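Local atomic coordinates of EvdO2 (Micromonospora carbonacea, PDB entry 4XAB), a protein that probably catalyses an oxidative cyclization in orthosomycin biosynthesis, as a member of the phytanoyl-CoA dioxygenase family of metal-dependent oxygenases. Residues F23-Q28 and V197-A202; A41-F46 and P225-V230; P89-C94 and Y229-M234; L144-T149 and A206-F211. All blocks are in the same frame, centred on the assembly; numbering follows the deposited sequence. Where two conformers were deposited one is given.

Interaction 1: residues F23-Q28 and V197-A202; sequences FAILPQ and VACPLA
Phe23 meets Cys199 through a first torsion that sets CG between the backbone N and the carbonyl carbon (chi1 67°), whereas Cys199 turns SG beside its own N (chi1 -70°), up against CD1 and CE1 of the ring. CE1 of Phe23 lies 3.7 Å from SG of Cys199. The sulfur stands 4.6 Å from the centroid of the Phe23 ring, and the line between them leans 55° off the ring normal, an oblique sulfur-aromatic contact. Ile25, the next residue of strand 23-26 to face this way, sends its two branches to different partners. Its long branch reaches along the cysteine, CD1 of Ile25 being 3.7 Å from SG of Cys199; its short branch, CG2, lies 3.7 Å from CD2 of Leu201, and the two side chains run antiparallel past one another. Branched aliphatic chains suit this place because the backbones stay apart, with CA of Ile25 7.1 Å from CA of Cys199. The polar link is a water that donates to O of Pro27 and accepts from N of Ala202. Behind these residues, Phe23 stacks on Tyr162, and Cys199 and Leu201 both rest on Val207. The contact thus packs an edge of the larger sheet, strand 23-26, against the chain leaving the outer strand 197-198 of the smaller one, an arrangement in keeping with the double-stranded beta-helix of cupin oxygenases.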
loop_
_atom_site.group_PDB
_atom_site.type_symbol
_atom_site.label_atom_id
_atom_site.label_comp_id
_atom_site.label_asym_id
_atom_site.label_seq_id
_atom_site.Cartn_x
_atom_site.Cartn_y
_atom_site.Cartn_z
ATOM N N PHE A 23 -8.738 -7.019 6.058
ATOM C CA PHE A 23 -8.550 -6.584 4.683
ATOM C C PHE A 23 -9.819 -6.820 3.883
ATOM O O PHE A 23 -10.704 -7.578 4.291
ATOM C CB PHE A 23 -7.384 -7.325 4.028
ATOM C CG PHE A 23 -7.648 -8.780 3.830
ATOM C CD1 PHE A 23 -8.121 -9.259 2.612
ATOM C CD2 PHE A 23 -7.433 -9.674 4.863
ATOM C CE1 PHE A 23 -8.371 -10.600 2.447
ATOM C CE2 PHE A 23 -7.682 -11.011 4.708
ATOM C CZ PHE A 23 -8.156 -11.482 3.497
ATOM N N ALA A 24 -9.892 -6.186 2.721
ATOM C CA ALA A 24 -11.047 -6.410 1.843
ATOM C C ALA A 24 -10.667 -6.138 0.421
ATOM O O ALA A 24 -9.831 -5.273 0.153
ATOM C CB ALA A 24 -12.202 -5.532 2.251
ATOM N N ILE A 25 -11.292 -6.876 -0.485
ATOM C CA ILE A 25 -11.113 -6.677 -1.908
ATOM C C ILE A 25 -12.276 -5.889 -2.477
ATOM O O ILE A 25 -13.435 -6.228 -2.235
ATOM C CB ILE A 25 -11.022 -8.016 -2.660
ATOM C CG1 ILE A 25 -9.731 -8.742 -2.291
ATOM C CG2 ILE A 25 -11.112 -7.776 -4.168
ATOM C CD1 ILE A 25 -9.568 -10.073 -3.021
ATOM N N LEU A 26 -11.954 -4.839 -3.219
ATOM C CA LEU A 26 -12.958 -4.068 -3.942
ATOM C C LEU A 26 -12.683 -4.230 -5.429
ATOM O O LEU A 26 -11.696 -3.701 -5.928
ATOM C CB LEU A 26 -12.893 -2.610 -3.542
ATOM C CG LEU A 26 -12.849 -2.318 -2.045
ATOM C CD1 LEU A 26 -12.674 -0.831 -1.806
ATOM C CD2 LEU A 26 -14.114 -2.833 -1.401
ATOM N N PRO A 27 -13.557 -4.953 -6.141
ATOM C CA PRO A 27 -13.237 -5.315 -7.525
ATOM C C PRO A 27 -13.001 -4.136 -8.468
ATOM O O PRO A 27 -12.167 -4.254 -9.369
ATOM C CB PRO A 27 -14.469 -6.112 -7.966
ATOM C CG PRO A 27 -14.970 -6.719 -6.708
ATOM C CD PRO A 27 -14.767 -5.651 -5.656
ATOM N N GLN A 28 -13.706 -3.027 -8.279
ATOM C CA GLN A 28 -13.553 -1.900 -9.186
ATOM C C GLN A 28 -13.766 -0.572 -8.458
ATOM O O GLN A 28 -14.888 -0.071 -8.382
ATOM C CB GLN A 28 -14.533 -2.020 -10.359
ATOM C CG GLN A 28 -14.384 -0.913 -11.413
ATOM C CD GLN A 28 -13.893 -1.418 -12.764
ATOM O OE1 GLN A 28 -14.432 -2.374 -13.317
ATOM N NE2 GLN A 28 -12.851 -0.769 -13.299
ATOM N N VAL A 197 -3.480 -15.385 2.672
ATOM C CA VAL A 197 -4.486 -15.354 1.626
ATOM C C VAL A 197 -4.091 -14.311 0.583
ATOM O O VAL A 197 -3.788 -13.180 0.936
ATOM C CB VAL A 197 -5.884 -15.042 2.221
ATOM C CG1 VAL A 197 -6.882 -14.844 1.114
ATOM C CG2 VAL A 197 -6.327 -16.180 3.146
ATOM N N ALA A 198 -4.078 -14.686 -0.698
ATOM C CA ALA A 198 -3.654 -13.751 -1.742
ATOM C C ALA A 198 -4.838 -12.996 -2.306
ATOM O O ALA A 198 -5.940 -13.531 -2.358
ATOM C CB ALA A 198 -2.915 -14.490 -2.877
ATOM N N CYS A 199 -4.583 -11.771 -2.760
ATOM C CA CYS A 199 -5.628 -10.897 -3.278
ATOM C C CYS A 199 -5.332 -10.392 -4.684
ATOM O O CYS A 199 -4.998 -9.217 -4.873
ATOM C CB CYS A 199 -5.826 -9.710 -2.331
ATOM S SG CYS A 199 -6.582 -10.222 -0.783
ATOM N N PRO A 200 -5.473 -11.273 -5.686
ATOM C CA PRO A 200 -5.315 -10.777 -7.054
ATOM C C PRO A 200 -6.419 -9.781 -7.411
ATOM O O PRO A 200 -7.503 -9.817 -6.821
ATOM C CB PRO A 200 -5.408 -12.049 -7.897
ATOM C CG PRO A 200 -4.977 -13.149 -6.966
ATOM C CD PRO A 200 -5.600 -12.741 -5.651
ATOM N N LEU A 201 -6.114 -8.889 -8.348
ATOM C CA LEU A 201 -7.010 -7.812 -8.750
ATOM C C LEU A 201 -6.947 -7.598 -10.241
ATOM O O LEU A 201 -5.922 -7.854 -10.871
ATOM C CB LEU A 201 -6.644 -6.500 -8.068
ATOM C CG LEU A 201 -6.740 -6.484 -6.542
ATOM C CD1 LEU A 201 -6.168 -5.183 -6.031
ATOM C CD2 LEU A 201 -8.190 -6.665 -6.055
ATOM N N ALA A 202 -8.046 -7.100 -10.790
ATOM C CA ALA A 202 -8.058 -6.598 -12.155
ATOM C C ALA A 202 -7.743 -5.103 -12.096
ATOM O O ALA A 202 -7.809 -4.503 -11.013
ATOM C CB ALA A 202 -9.414 -6.857 -12.796
HETATM O O HOH W 1 -10.477 -6.597 -9.324
#

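Interaction 2: residues A41-F46 and P225-V230; sequences AYDRLF and PRRAYV
In this double-stranded beta-helix, helix 32-45 packs across strand 226-234 of the larger sheet, the short segments crossing at 102°, and Tyr42 carries the contact. Its phenol OH donates to O of Ala228 at 2.7 Å, approaching from above the carbonyl plane, 44° out of it. A long aromatic side chain with a polar end suits a helix held off from the strand, since it spans the gap and still reaches the backbone. Part-way along the ring, CD2 of Tyr42 lies 3.7 Å from CB of Arg227, whose aliphatic stem passes the ring in the opposite direction and then bends at chi3 (-70°). A phenylalanine in place of Tyr42 would probably leave the Ala228 carbonyl without this phenol donor. Nearer the solvent, the guanidinium of Arg227 finds its strongest partner in Asp151, through NH2. Asp43 adds a long salt bridge, OD1 to NH1 of Arg227 at 3.7 Å, and a water bridges the same two atoms, donating to OD1 and accepting from NH1.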
loop_
_atom_site.group_PDB
_atom_site.type_symbol
_atom_site.label_atom_id
_atom_site.label_comp_id
_atom_site.label_asym_id
_atom_site.label_seq_id
_atom_site.Cartn_x
_atom_site.Cartn_y
_atom_site.Cartn_z
ATOM N N ALA A 41 -0.522 9.436 -16.071
ATOM C CA ALA A 41 0.184 10.158 -15.018
ATOM C C ALA A 41 1.437 9.413 -14.551
ATOM O O ALA A 41 2.480 10.027 -14.310
ATOM C CB ALA A 41 -0.744 10.416 -13.844
ATOM N N TYR A 42 1.333 8.093 -14.418
ATOM C CA TYR A 42 2.473 7.283 -13.998
ATOM C C TYR A 42 3.546 7.227 -15.082
ATOM O O TYR A 42 4.735 7.152 -14.775
ATOM C CB TYR A 42 2.026 5.866 -13.632
ATOM C CG TYR A 42 1.627 5.701 -12.181
ATOM C CD1 TYR A 42 0.681 6.543 -11.602
ATOM C CD2 TYR A 42 2.182 4.693 -11.389
ATOM C CE1 TYR A 42 0.299 6.393 -10.276
ATOM C CE2 TYR A 42 1.808 4.541 -10.044
ATOM C CZ TYR A 42 0.866 5.398 -9.500
ATOM O OH TYR A 42 0.480 5.270 -8.175
ATOM N N ASP A 43 3.124 7.254 -16.344
ATOM C CA ASP A 43 4.063 7.284 -17.473
ATOM C C ASP A 43 5.044 8.453 -17.351
ATOM O O ASP A 43 6.200 8.372 -17.791
ATOM C CB ASP A 43 3.311 7.386 -18.807
ATOM C CG ASP A 43 2.726 6.054 -19.262
ATOM O OD1 ASP A 43 3.123 4.999 -18.718
ATOM O OD2 ASP A 43 1.881 6.065 -20.182
ATOM N N ARG A 44 4.563 9.544 -16.759
ATOM C CA ARG A 44 5.370 10.745 -16.587
ATOM C C ARG A 44 6.064 10.787 -15.226
ATOM O O ARG A 44 7.177 11.300 -15.115
ATOM C CB ARG A 44 4.510 11.996 -16.784
ATOM C CG ARG A 44 5.289 13.302 -16.679
ATOM C CD ARG A 44 6.509 13.314 -17.602
ATOM N NE ARG A 44 6.223 13.948 -18.886
ATOM C CZ ARG A 44 6.300 15.257 -19.102
ATOM N NH1 ARG A 44 6.653 16.071 -18.116
ATOM N NH2 ARG A 44 6.023 15.755 -20.302
ATOM N N LEU A 45 5.416 10.242 -14.197
ATOM C CA LEU A 45 6.004 10.191 -12.855
ATOM C C LEU A 45 7.181 9.229 -12.793
ATOM O O LEU A 45 8.174 9.481 -12.107
ATOM C CB LEU A 45 4.965 9.760 -11.821
ATOM C CG LEU A 45 3.996 10.791 -11.252
ATOM C CD1 LEU A 45 3.005 10.096 -10.327
ATOM C CD2 LEU A 45 4.762 11.885 -10.518
ATOM N N PHE A 46 7.047 8.117 -13.510
ATOM C CA PHE A 46 8.020 7.039 -13.465
ATOM C C PHE A 46 8.697 6.865 -14.815
ATOM O O PHE A 46 8.355 5.964 -15.583
ATOM C CB PHE A 46 7.352 5.729 -13.060
ATOM C CG PHE A 46 6.935 5.682 -11.619
ATOM C CD1 PHE A 46 7.862 5.383 -10.631
ATOM C CD2 PHE A 46 5.618 5.919 -11.255
ATOM C CE1 PHE A 46 7.482 5.331 -9.297
ATOM C CE2 PHE A 46 5.236 5.866 -9.920
ATOM C CZ PHE A 46 6.171 5.577 -8.946
ATOM N N PRO A 225 5.514 -3.911 -16.138
ATOM C CA PRO A 225 5.506 -3.190 -14.859
ATOM C C PRO A 225 4.142 -3.310 -14.204
ATOM O O PRO A 225 3.142 -3.478 -14.899
ATOM C CB PRO A 225 5.802 -1.735 -15.254
ATOM C CG PRO A 225 6.153 -1.773 -16.726
ATOM C CD PRO A 225 5.507 -2.991 -17.284
ATOM N N ARG A 226 4.107 -3.247 -12.878
ATOM C CA ARG A 226 2.862 -3.319 -12.143
ATOM C C ARG A 226 2.778 -2.124 -11.220
ATOM O O ARG A 226 3.636 -1.946 -10.355
ATOM C CB ARG A 226 2.779 -4.616 -11.350
ATOM C CG ARG A 226 3.081 -5.830 -12.197
ATOM C CD ARG A 226 1.902 -6.160 -13.095
ATOM N NE ARG A 226 2.301 -7.120 -14.110
ATOM C CZ ARG A 226 1.452 -7.863 -14.805
ATOM N NH1 ARG A 226 0.149 -7.757 -14.585
ATOM N NH2 ARG A 226 1.908 -8.710 -15.713
ATOM N N ARG A 227 1.755 -1.303 -11.426
ATOM C CA ARG A 227 1.634 -0.019 -10.738
ATOM C C ARG A 227 0.476 0.007 -9.759
ATOM O O ARG A 227 -0.594 -0.529 -10.027
ATOM C CB ARG A 227 1.471 1.103 -11.767
ATOM C CG ARG A 227 2.638 1.183 -12.744
ATOM C CD ARG A 227 2.242 1.855 -14.052
ATOM N NE ARG A 227 1.333 1.043 -14.863
ATOM C CZ ARG A 227 0.907 1.402 -16.073
ATOM N NH1 ARG A 227 1.305 2.555 -16.599
ATOM N NH2 ARG A 227 0.081 0.616 -16.758
ATOM N N ALA A 228 0.693 0.639 -8.611
ATOM C CA ALA A 228 -0.368 0.788 -7.627
ATOM C C ALA A 228 -0.374 2.217 -7.137
ATOM O O ALA A 228 0.675 2.858 -7.054
ATOM C CB ALA A 228 -0.176 -0.184 -6.458
ATOM N N TYR A 229 -1.563 2.724 -6.838
ATOM C CA TYR A 229 -1.714 4.035 -6.238
ATOM C C TYR A 229 -2.354 3.811 -4.883
ATOM O O TYR A 229 -3.444 3.242 -4.789
ATOM C CB TYR A 229 -2.563 4.956 -7.107
ATOM C CG TYR A 229 -2.861 6.305 -6.495
ATOM C CD1 TYR A 229 -1.836 7.194 -6.191
ATOM C CD2 TYR A 229 -4.167 6.705 -6.245
ATOM C CE1 TYR A 229 -2.103 8.432 -5.645
ATOM C CE2 TYR A 229 -4.444 7.948 -5.700
ATOM C CZ TYR A 229 -3.410 8.805 -5.404
ATOM O OH TYR A 229 -3.669 10.042 -4.860
ATOM N N VAL A 230 -1.657 4.220 -3.834
ATOM C CA VAL A 230 -2.086 3.901 -2.484
ATOM C C VAL A 230 -2.557 5.168 -1.794
ATOM O O VAL A 230 -1.865 6.184 -1.807
ATOM C CB VAL A 230 -0.944 3.255 -1.654
ATOM C CG1 VAL A 230 -1.455 2.871 -0.283
ATOM C CG2 VAL A 230 -0.384 2.025 -2.369
HETATM O O HOH W 2 3.611 4.312 -16.139
HETATM O O HOH W 3 0.547 3.525 -19.697
#

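Interaction 3: residues P89-C94 and Y229-M234; sequences PHFARC and YVLVFM
Leu231 sits among three helix residues and uses both methyls. CD1 of Leu231 lies 3.9 Å from CB of Cys94 and equally near CE1 of His90, while its CD2 meets the edge of the Phe91 ring, 4.0 Å from CD1 of that phenylalanine. One turn of helix and a forked leucine therefore interlock, the two methyls of the fork touching different helix residues. On one flank Phe233 meets Phe91, with ring centroids 5.7 Å apart and planes at 41°, an oblique pair; CE1 of Phe233 also lies 4.0 Å from CB of Cys94, whose small size allows the ring in close. On the other flank CE1 of His90 comes to the edge of the Tyr229 ring, 3.9 Å from its CD2. Helix 89-102 here packs on strand 226-234 of the larger beta sheet of the double-stranded beta-helix, the short segments at 41° to each other. Turned anti to the backbone N (chi1 169°), the imidazole of His90 is brought up to the sheet, where its NE2 is hydrogen-bonded to OG1 of Thr148 and the sulfur of Cys94 lies over one face. Farther out, Phe91 meets Phe111 edge-to-face, and Leu86 touches both Phe91 and Tyr229.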
loop_
_atom_site.group_PDB
_atom_site.type_symbol
_atom_site.label_atom_id
_atom_site.label_comp_id
_atom_site.label_asym_id
_atom_site.label_seq_id
_atom_site.Cartn_x
_atom_site.Cartn_y
_atom_site.Cartn_z
ATOM N N PRO A 89 -12.656 12.285 -8.330
ATOM C CA PRO A 89 -13.751 11.456 -7.819
ATOM C C PRO A 89 -13.244 10.169 -7.169
ATOM O O PRO A 89 -13.908 9.661 -6.264
ATOM C CB PRO A 89 -14.578 11.152 -9.077
ATOM C CG PRO A 89 -14.319 12.326 -9.978
ATOM C CD PRO A 89 -12.869 12.683 -9.734
ATOM N N HIS A 90 -12.104 9.648 -7.626
ATOM C CA HIS A 90 -11.545 8.421 -7.054
ATOM C C HIS A 90 -11.075 8.690 -5.627
ATOM O O HIS A 90 -11.302 7.883 -4.729
ATOM C CB HIS A 90 -10.387 7.873 -7.901
ATOM C CG HIS A 90 -9.604 6.780 -7.223
ATOM N ND1 HIS A 90 -8.449 7.027 -6.512
ATOM C CD2 HIS A 90 -9.824 5.444 -7.132
ATOM C CE1 HIS A 90 -7.981 5.890 -6.024
ATOM N NE2 HIS A 90 -8.798 4.916 -6.383
ATOM N N PHE A 91 -10.435 9.830 -5.407
ATOM C CA PHE A 91 -10.030 10.162 -4.047
ATOM C C PHE A 91 -11.251 10.261 -3.136
ATOM O O PHE A 91 -11.271 9.692 -2.042
ATOM C CB PHE A 91 -9.249 11.475 -3.989
ATOM C CG PHE A 91 -9.029 11.971 -2.584
ATOM C CD1 PHE A 91 -7.968 11.497 -1.828
ATOM C CD2 PHE A 91 -9.902 12.898 -2.008
ATOM C CE1 PHE A 91 -7.771 11.943 -0.534
ATOM C CE2 PHE A 91 -9.707 13.333 -0.715
ATOM C CZ PHE A 91 -8.642 12.862 0.017
ATOM N N ALA A 92 -12.263 10.988 -3.596
ATOM C CA ALA A 92 -13.449 11.236 -2.790
ATOM C C ALA A 92 -14.142 9.925 -2.456
ATOM O O ALA A 92 -14.644 9.738 -1.345
ATOM C CB ALA A 92 -14.402 12.174 -3.521
ATOM N N ARG A 93 -14.166 9.030 -3.442
ATOM C CA ARG A 93 -14.781 7.723 -3.326
ATOM C C ARG A 93 -14.037 6.905 -2.274
ATOM O O ARG A 93 -14.643 6.251 -1.422
ATOM C CB ARG A 93 -14.753 7.022 -4.699
ATOM C CG ARG A 93 -15.569 5.763 -4.848
ATOM C CD ARG A 93 -15.481 5.239 -6.302
ATOM N NE ARG A 93 -15.794 6.286 -7.285
ATOM C CZ ARG A 93 -14.987 6.663 -8.278
ATOM N NH1 ARG A 93 -13.806 6.075 -8.448
ATOM N NH2 ARG A 93 -15.360 7.635 -9.108
ATOM N N CYS A 94 -12.715 6.959 -2.336
ATOM C CA CYS A 94 -11.890 6.234 -1.376
ATOM C C CYS A 94 -12.027 6.805 0.043
ATOM O O CYS A 94 -12.031 6.047 1.017
ATOM C CB CYS A 94 -10.428 6.256 -1.819
ATOM S SG CYS A 94 -10.096 5.169 -3.234
ATOM N N TYR A 229 -1.563 2.724 -6.838
ATOM C CA TYR A 229 -1.714 4.035 -6.238
ATOM C C TYR A 229 -2.354 3.811 -4.883
ATOM O O TYR A 229 -3.444 3.242 -4.789
ATOM C CB TYR A 229 -2.563 4.956 -7.107
ATOM C CG TYR A 229 -2.861 6.305 -6.495
ATOM C CD1 TYR A 229 -1.836 7.194 -6.191
ATOM C CD2 TYR A 229 -4.167 6.705 -6.245
ATOM C CE1 TYR A 229 -2.103 8.432 -5.645
ATOM C CE2 TYR A 229 -4.444 7.948 -5.700
ATOM C CZ TYR A 229 -3.410 8.805 -5.404
ATOM O OH TYR A 229 -3.669 10.042 -4.860
ATOM N N VAL A 230 -1.657 4.220 -3.834
ATOM C CA VAL A 230 -2.086 3.901 -2.484
ATOM C C VAL A 230 -2.557 5.168 -1.794
ATOM O O VAL A 230 -1.865 6.184 -1.807
ATOM C CB VAL A 230 -0.944 3.255 -1.654
ATOM C CG1 VAL A 230 -1.455 2.871 -0.283
ATOM C CG2 VAL A 230 -0.384 2.025 -2.369
ATOM N N LEU A 231 -3.744 5.115 -1.202
ATOM C CA LEU A 231 -4.220 6.214 -0.376
ATOM C C LEU A 231 -4.299 5.731 1.055
ATOM O O LEU A 231 -4.839 4.666 1.335
ATOM C CB LEU A 231 -5.582 6.703 -0.858
ATOM C CG LEU A 231 -5.540 7.536 -2.134
ATOM C CD1 LEU A 231 -6.950 7.664 -2.711
ATOM C CD2 LEU A 231 -4.945 8.915 -1.821
ATOM N N VAL A 232 -3.711 6.507 1.955
ATOM C CA VAL A 232 -3.735 6.209 3.375
ATOM C C VAL A 232 -4.666 7.179 4.088
ATOM O O VAL A 232 -4.595 8.365 3.855
ATOM C CB VAL A 232 -2.329 6.304 3.964
ATOM C CG1 VAL A 232 -2.377 6.153 5.474
ATOM C CG2 VAL A 232 -1.439 5.253 3.306
ATOM N N PHE A 233 -5.570 6.649 4.904
ATOM C CA PHE A 233 -6.510 7.455 5.675
ATOM C C PHE A 233 -6.347 7.085 7.134
ATOM O O PHE A 233 -6.309 5.897 7.474
ATOM C CB PHE A 233 -7.961 7.212 5.218
ATOM C CG PHE A 233 -8.247 7.702 3.822
ATOM C CD1 PHE A 233 -8.178 6.837 2.730
ATOM C CD2 PHE A 233 -8.572 9.031 3.595
ATOM C CE1 PHE A 233 -8.439 7.299 1.454
ATOM C CE2 PHE A 233 -8.831 9.495 2.317
ATOM C CZ PHE A 233 -8.760 8.619 1.240
ATOM N N MET A 234 -6.279 8.085 8.003
ATOM C CA MET A 234 -6.000 7.792 9.398
ATOM C C MET A 234 -6.575 8.839 10.329
ATOM O O MET A 234 -6.823 9.972 9.928
ATOM C CB MET A 234 -4.500 7.692 9.611
ATOM C CG MET A 234 -3.803 8.999 9.380
ATOM S SD MET A 234 -2.041 8.730 9.175
ATOM C CE MET A 234 -1.486 10.391 8.829
#

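Interaction 4: residues L144-T149 and A206-F211; sequences LSIWTT and AVVHDF
The Phe211 ring carries N of Leu144 over one face, 3.5 Å from its CE1, while at its edge lies a water that joins OG of Ser145 to O of His209. The first torsion of His209 (chi1 59°) holds its imidazole with one face over CB of Ser145, a CH-pi contact 4.2 Å from the centroid; small serine lets the ring lie there. Val207 lies alongside Trp147, CG2 of Val207 3.6 Å from CB of Trp147 and oblique to the indole. Replacing Phe211 by an alanine would probably open a gap beside Leu144 and leave the bridging water less confined. Paired backbone bonds join Ser145 with His209 and Trp147 with Val207, the straightest from N of Trp147 to O of Val207 (171°). On the opposite face of the sheet Ile146 and Val208 lie side by side, and Leu144 and Ile146 meet helix 89-102. His209 is second shell to the nickel: its NE2 is hydrogen-bonded to Asp131, a metal ligand with His129 and His215, and its ND1 to Tyr162. The antiparallel pair thus backs the metal centre of a cupin-type double-stranded beta-helix.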
loop_
_atom_site.group_PDB
_atom_site.type_symbol
_atom_site.label_atom_id
_atom_site.label_comp_id
_atom_site.label_asym_id
_atom_site.label_seq_id
_atom_site.Cartn_x
_atom_site.Cartn_y
_atom_site.Cartn_z
ATOM N N LEU A 144 -6.176 2.999 7.724
ATOM C CA LEU A 144 -6.101 1.949 6.728
ATOM C C LEU A 144 -5.457 2.481 5.461
ATOM O O LEU A 144 -5.213 3.692 5.313
ATOM C CB LEU A 144 -7.501 1.381 6.444
ATOM C CG LEU A 144 -8.655 2.333 6.077
ATOM C CD1 LEU A 144 -8.497 2.933 4.682
ATOM C CD2 LEU A 144 -9.993 1.600 6.150
ATOM N N SER A 145 -5.185 1.558 4.555
ATOM C CA SER A 145 -4.628 1.857 3.243
ATOM C C SER A 145 -5.538 1.289 2.164
ATOM O O SER A 145 -6.046 0.189 2.314
ATOM C CB SER A 145 -3.238 1.247 3.078
ATOM O OG SER A 145 -2.328 1.849 3.982
ATOM N N ILE A 146 -5.704 2.044 1.084
ATOM C CA ILE A 146 -6.453 1.608 -0.098
ATOM C C ILE A 146 -5.481 1.586 -1.271
ATOM O O ILE A 146 -5.014 2.635 -1.741
ATOM C CB ILE A 146 -7.660 2.537 -0.383
ATOM C CG1 ILE A 146 -8.615 2.543 0.806
ATOM C CG2 ILE A 146 -8.424 2.057 -1.596
ATOM C CD1 ILE A 146 -9.750 3.579 0.704
ATOM N N TRP A 147 -5.152 0.366 -1.688
ATOM C CA TRP A 147 -4.158 0.041 -2.701
ATOM C C TRP A 147 -4.891 -0.190 -4.016
ATOM O O TRP A 147 -5.458 -1.258 -4.200
ATOM C CB TRP A 147 -3.405 -1.222 -2.244
ATOM C CG TRP A 147 -2.145 -1.690 -2.957
ATOM C CD1 TRP A 147 -0.848 -1.366 -2.641
ATOM C CD2 TRP A 147 -2.063 -2.666 -4.012
ATOM N NE1 TRP A 147 0.024 -2.039 -3.472
ATOM C CE2 TRP A 147 -0.694 -2.842 -4.318
ATOM C CE3 TRP A 147 -3.013 -3.389 -4.739
ATOM C CZ2 TRP A 147 -0.252 -3.713 -5.325
ATOM C CZ3 TRP A 147 -2.568 -4.260 -5.744
ATOM C CH2 TRP A 147 -1.204 -4.409 -6.022
ATOM N N THR A 148 -4.913 0.809 -4.897
ATOM C CA THR A 148 -5.631 0.685 -6.175
ATOM C C THR A 148 -4.634 0.299 -7.249
ATOM O O THR A 148 -3.630 0.992 -7.434
ATOM C CB THR A 148 -6.323 2.000 -6.592
ATOM O OG1 THR A 148 -7.280 2.390 -5.600
ATOM C CG2 THR A 148 -7.013 1.854 -7.963
ATOM N N THR A 149 -4.890 -0.791 -7.960
ATOM C CA THR A 149 -3.922 -1.217 -8.965
ATOM C C THR A 149 -4.283 -0.618 -10.320
ATOM O O THR A 149 -5.459 -0.447 -10.641
ATOM C CB THR A 149 -3.834 -2.753 -9.054
ATOM O OG1 THR A 149 -2.784 -3.125 -9.947
ATOM C CG2 THR A 149 -5.167 -3.373 -9.526
ATOM N N ALA A 206 -9.035 -2.727 -5.996
ATOM C CA ALA A 206 -8.216 -2.311 -4.857
ATOM C C ALA A 206 -8.302 -3.308 -3.742
ATOM O O ALA A 206 -9.275 -4.050 -3.618
ATOM C CB ALA A 206 -8.633 -0.930 -4.335
ATOM N N VAL A 207 -7.269 -3.310 -2.904
ATOM C CA VAL A 207 -7.356 -3.985 -1.637
ATOM C C VAL A 207 -7.239 -2.913 -0.568
ATOM O O VAL A 207 -6.563 -1.882 -0.748
ATOM C CB VAL A 207 -6.266 -5.070 -1.456
ATOM C CG1 VAL A 207 -6.561 -6.263 -2.351
ATOM C CG2 VAL A 207 -4.905 -4.507 -1.766
ATOM N N VAL A 208 -7.965 -3.146 0.506
ATOM C CA VAL A 208 -7.982 -2.238 1.656
ATOM C C VAL A 208 -7.482 -2.996 2.880
ATOM O O VAL A 208 -7.960 -4.088 3.140
ATOM C CB VAL A 208 -9.406 -1.723 1.914
ATOM C CG1 VAL A 208 -9.413 -0.697 3.046
ATOM C CG2 VAL A 208 -10.000 -1.137 0.618
ATOM N N HIS A 209 -6.535 -2.447 3.644
ATOM C CA HIS A 209 -6.138 -3.146 4.868
ATOM C C HIS A 209 -5.835 -2.215 6.020
ATOM O O HIS A 209 -5.341 -1.096 5.845
ATOM C CB HIS A 209 -4.919 -4.069 4.650
ATOM C CG HIS A 209 -3.685 -3.371 4.164
ATOM N ND1 HIS A 209 -3.360 -3.287 2.826
ATOM C CD2 HIS A 209 -2.676 -2.763 4.837
ATOM C CE1 HIS A 209 -2.220 -2.633 2.695
ATOM N NE2 HIS A 209 -1.780 -2.312 3.899
ATOM N N ASP A 210 -6.133 -2.732 7.199
ATOM C CA ASP A 210 -5.874 -2.047 8.467
ATOM C C ASP A 210 -4.373 -1.836 8.708
ATOM O O ASP A 210 -3.544 -2.593 8.214
ATOM C CB ASP A 210 -6.489 -2.856 9.610
ATOM C CG ASP A 210 -6.412 -2.139 10.948
ATOM O OD1 ASP A 210 -5.466 -2.387 11.734
ATOM O OD2 ASP A 210 -7.301 -1.316 11.207
ATOM N N PHE A 211 -4.029 -0.806 9.474
ATOM C CA PHE A 211 -2.642 -0.555 9.832
ATOM C C PHE A 211 -1.969 -1.757 10.498
ATOM O O PHE A 211 -0.735 -1.869 10.481
ATOM C CB PHE A 211 -2.551 0.658 10.770
ATOM C CG PHE A 211 -2.620 1.987 10.070
ATOM C CD1 PHE A 211 -2.603 2.072 8.691
ATOM C CD2 PHE A 211 -2.701 3.158 10.811
ATOM C CE1 PHE A 211 -2.660 3.307 8.054
ATOM C CE2 PHE A 211 -2.746 4.391 10.180
ATOM C CZ PHE A 211 -2.731 4.462 8.800
HETATM O O HOH W 4 -2.583 0.125 6.126
#

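From the N terminus, strand 23-26 opens the first loop, which residues 197-202 close in interaction 1. Helix 32-45 follows, and strand 226-234 closes its loop in interaction 2; helix 89-102 meets the same strand farther along in interaction 3. Interaction 1 crosses 2, 3 and 4. Interaction 4, joining strands 139-149 and 206-210, nests inside the loops of both 2 and 3. Interactions 2 and 3 share Tyr229 and Val230, so one strand receives both helices. Backbone pairing of Leu26 and Ala24 with strand 206-210, and of Tyr229 and Leu231 with strand 139-149, joins these four strands in the larger sheet, which interaction 1 ties to the smaller one.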